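Local coordinates for protein carbohydrate kinase, FGGY (Novosphingobium aromaticivorans, PDB 3H6E) that probably acts as a sugar kinase of the FGGY family, with the two-domain build of the actin-like ATPase clan, at residues E167-G172 / V286-R291. Sequence-based numbering, arbitrary orientation.
Sequences EVTSLG and VDVHGR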
ATOM      1  N   GLU A 167      -5.113  12.818   8.450  1.00 24.94           N
ATOM      2  CA  GLU A 167      -6.032  12.044   7.622  1.00 25.71           C
ATOM      3  C   GLU A 167      -6.012  10.574   8.048  1.00 24.17           C
ATOM      4  O   GLU A 167      -4.972  10.047   8.446  1.00 24.68           O
ATOM      5  CB  GLU A 167      -5.696  12.208   6.136  1.00 24.67           C
ATOM      6  CG  GLU A 167      -6.817  11.803   5.195  1.00 25.20           C
ATOM      7  CD  GLU A 167      -6.878  10.303   4.980  1.00 25.49           C
ATOM      8  OE1 GLU A 167      -5.815   9.652   5.061  1.00 23.45           O
ATOM      9  OE2 GLU A 167      -7.985   9.777   4.731  1.00 25.12           O
ATOM     10  N   VAL A 168      -7.163   9.917   7.958  1.00 23.41           N
ATOM     11  CA  VAL A 168      -7.348   8.610   8.586  1.00 23.49           C
ATOM     12  C   VAL A 168      -6.542   7.448   7.978  1.00 23.60           C
ATOM     13  O   VAL A 168      -6.104   6.561   8.709  1.00 23.51           O
ATOM     14  CB  VAL A 168      -8.848   8.231   8.666  1.00 22.24           C
ATOM     15  CG1 VAL A 168      -9.353   7.748   7.326  1.00 22.10           C
ATOM     16  CG2 VAL A 168      -9.066   7.169   9.727  1.00 24.81           C
ATOM     17  N   THR A 169      -6.341   7.452   6.659  1.00 23.83           N
ATOM     18  CA  THR A 169      -5.705   6.315   5.983  1.00 22.80           C
ATOM     19  C   THR A 169      -4.234   6.121   6.340  1.00 22.81           C
ATOM     20  O   THR A 169      -3.743   4.995   6.335  1.00 21.49           O
ATOM     21  CB  THR A 169      -5.849   6.382   4.442  1.00 24.10           C
ATOM     22  OG1 THR A 169      -5.094   7.487   3.925  1.00 23.37           O
ATOM     23  CG2 THR A 169      -7.308   6.526   4.045  1.00 25.38           C
ATOM     24  N   SER A 170      -3.528   7.210   6.622  1.00 22.72           N
ATOM     25  CA  SER A 170      -2.148   7.102   7.072  1.00 22.37           C
ATOM     26  C   SER A 170      -2.110   6.541   8.490  1.00 22.51           C
ATOM     27  O   SER A 170      -1.221   5.768   8.832  1.00 23.27           O
ATOM     28  CB  SER A 170      -1.437   8.455   7.019  1.00 24.44           C
ATOM     29  OG  SER A 170      -1.099   8.816   5.692  1.00 24.63           O
ATOM     30  N   LEU A 171      -3.086   6.932   9.306  1.00 22.90           N
ATOM     31  CA  LEU A 171      -3.178   6.455  10.684  1.00 22.65           C
ATOM     32  C   LEU A 171      -3.539   4.976  10.729  1.00 22.39           C
ATOM     33  O   LEU A 171      -3.165   4.263  11.658  1.00 23.68           O
ATOM     34  CB  LEU A 171      -4.219   7.256  11.472  1.00 21.67           C
ATOM     35  CG  LEU A 171      -4.023   8.769  11.579  1.00 23.53           C
ATOM     36  CD1 LEU A 171      -5.271   9.436  12.144  1.00 21.91           C
ATOM     37  CD2 LEU A 171      -2.792   9.113  12.417  1.00 22.78           C
ATOM     38  N   GLY A 172      -4.275   4.516   9.725  1.00 22.03           N
ATOM     39  CA  GLY A 172      -4.694   3.127   9.678  1.00 23.47           C
ATOM     40  C   GLY A 172      -3.660   2.201   9.065  1.00 21.62           C
ATOM     41  O   GLY A 172      -3.903   1.005   8.910  1.00 22.51           O
ATOM     42  N   VAL A 286      -7.497   1.250   6.656  1.00 20.59           N
ATOM     43  CA  VAL A 286      -8.697   2.067   6.704  1.00 21.40           C
ATOM     44  C   VAL A 286      -8.829   2.806   5.382  1.00 23.74           C
ATOM     45  O   VAL A 286      -7.829   3.265   4.826  1.00 24.68           O
ATOM     46  CB  VAL A 286      -8.610   3.092   7.852  1.00 23.58           C
ATOM     47  CG1 VAL A 286      -9.706   4.119   7.734  1.00 24.58           C
ATOM     48  CG2 VAL A 286      -8.683   2.386   9.200  1.00 22.97           C
ATOM     49  N   ASP A 287     -10.049   2.912   4.863  1.00 23.18           N
ATOM     50  CA  ASP A 287     -10.256   3.654   3.621  1.00 22.90           C
ATOM     51  C   ASP A 287     -10.456   5.143   3.888  1.00 24.04           C
ATOM     52  O   ASP A 287     -10.540   5.568   5.041  1.00 22.24           O
ATOM     53  CB  ASP A 287     -11.409   3.071   2.794  1.00 24.11           C
ATOM     54  CG  ASP A 287     -12.759   3.192   3.478  1.00 26.32           C
ATOM     55  OD1 ASP A 287     -12.934   4.064   4.355  1.00 27.80           O
ATOM     56  OD2 ASP A 287     -13.660   2.407   3.121  1.00 27.30           O
ATOM     57  N   VAL A 288     -10.523   5.932   2.821  1.00 24.43           N
ATOM     58  CA  VAL A 288     -10.646   7.380   2.961  1.00 24.07           C
ATOM     59  C   VAL A 288     -11.904   7.769   3.732  1.00 25.05           C
ATOM     60  O   VAL A 288     -12.033   8.904   4.188  1.00 27.19           O
ATOM     61  CB  VAL A 288     -10.634   8.084   1.596  1.00 25.18           C
ATOM     62  CG1 VAL A 288      -9.331   7.800   0.871  1.00 24.47           C
ATOM     63  CG2 VAL A 288     -11.831   7.646   0.765  1.00 24.84           C
ATOM     64  N   HIS A 289     -12.820   6.816   3.880  1.00 26.20           N
ATOM     65  CA  HIS A 289     -14.058   7.037   4.622  1.00 28.33           C
ATOM     66  C   HIS A 289     -13.944   6.576   6.068  1.00 27.49           C
ATOM     67  O   HIS A 289     -14.889   6.712   6.841  1.00 30.09           O
ATOM     68  CB  HIS A 289     -15.228   6.308   3.955  1.00 29.83           C
ATOM     69  CG  HIS A 289     -15.584   6.838   2.603  1.00 31.59           C
ATOM     70  ND1 HIS A 289     -15.050   6.326   1.440  1.00 30.46           N
ATOM     71  CD2 HIS A 289     -16.418   7.837   2.228  1.00 31.80           C
ATOM     72  CE1 HIS A 289     -15.541   6.986   0.405  1.00 35.71           C
ATOM     73  NE2 HIS A 289     -16.373   7.909   0.857  1.00 35.90           N
ATOM     74  N   GLY A 290     -12.796   6.017   6.432  1.00 25.41           N
ATOM     75  CA  GLY A 290     -12.593   5.540   7.788  1.00 26.39           C
ATOM     76  C   GLY A 290     -13.087   4.120   8.012  1.00 26.23           C
ATOM     77  O   GLY A 290     -12.987   3.589   9.118  1.00 24.52           O
ATOM     78  N   ARG A 291     -13.622   3.509   6.960  1.00 26.18           N
ATOM     79  CA  ARG A 291     -14.099   2.129   7.023  1.00 25.94           C
ATOM     80  C   ARG A 291     -12.942   1.132   6.981  1.00 23.69           C
ATOM     81  O   ARG A 291     -12.021   1.267   6.173  1.00 23.99           O
ATOM     82  CB  ARG A 291     -15.077   1.848   5.876  1.00 26.81           C
ATOM     83  CG  ARG A 291     -16.532   2.207   6.176  1.00 28.59           C
ATOM     84  CD  ARG A 291     -17.347   2.363   4.888  1.00 34.16           C
ATOM     85  NE  ARG A 291     -16.690   1.753   3.730  1.00 34.68           N
ATOM     86  CZ  ARG A 291     -16.845   0.486   3.347  1.00 34.05           C
ATOM     87  NH1 ARG A 291     -17.645  -0.329   4.025  1.00 34.64           N
ATOM     88  NH2 ARG A 291     -16.194   0.032   2.280  1.00 32.15           N
TER
HETATM   89  O   HOH W   1      -4.972   2.341   6.201  1.00 20.78           O
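Val168 meets Val286 through its two methyls: CG1 of Val286, anti to the backbone N (chi1 168°), is held between them, while in Val168 CG1 lies between N and the carbonyl carbon (chi1 78°). The two side chains cross at about a right angle, with CG1 of Val286 3.7 Å from both CG1 and CG2 of Val168, and of these two only CG1 goes on to Asp287 O, at 3.4 Å. Next to it, Thr169 sends its methyl into the loop, CG2 lying 3.4 Å from Val286 O and 4.0 Å from Val288 CG1. No direct hydrogen bond joins the segments; instead a water accepts from Val286 N at 2.8 Å and donates to Thr169 O. Glu167 is the N-cap of the short helix: OE1 takes Thr169 N at 2.8 Å from above the carboxylate plane and Thr169 OG1 on its syn side; together with the bond between Thr169 OG1 and His232 N, this holds the threonine's rotation. A leucine in place of Glu167 would probably leave Thr169 N uncapped and Thr169 OG1 with one partner fewer. The loop holds a type I turn from Asp287 to Gly290, linking strand 282-286, at the edge of its sheet, to strand 292-298. Helix 168-171, from the N-terminal family region, thus packs on a hairpin of the C-terminal one, with Trp178 of strand 178-179 against both valines and Leu231 of strand 226-232 against Thr169 and Val288.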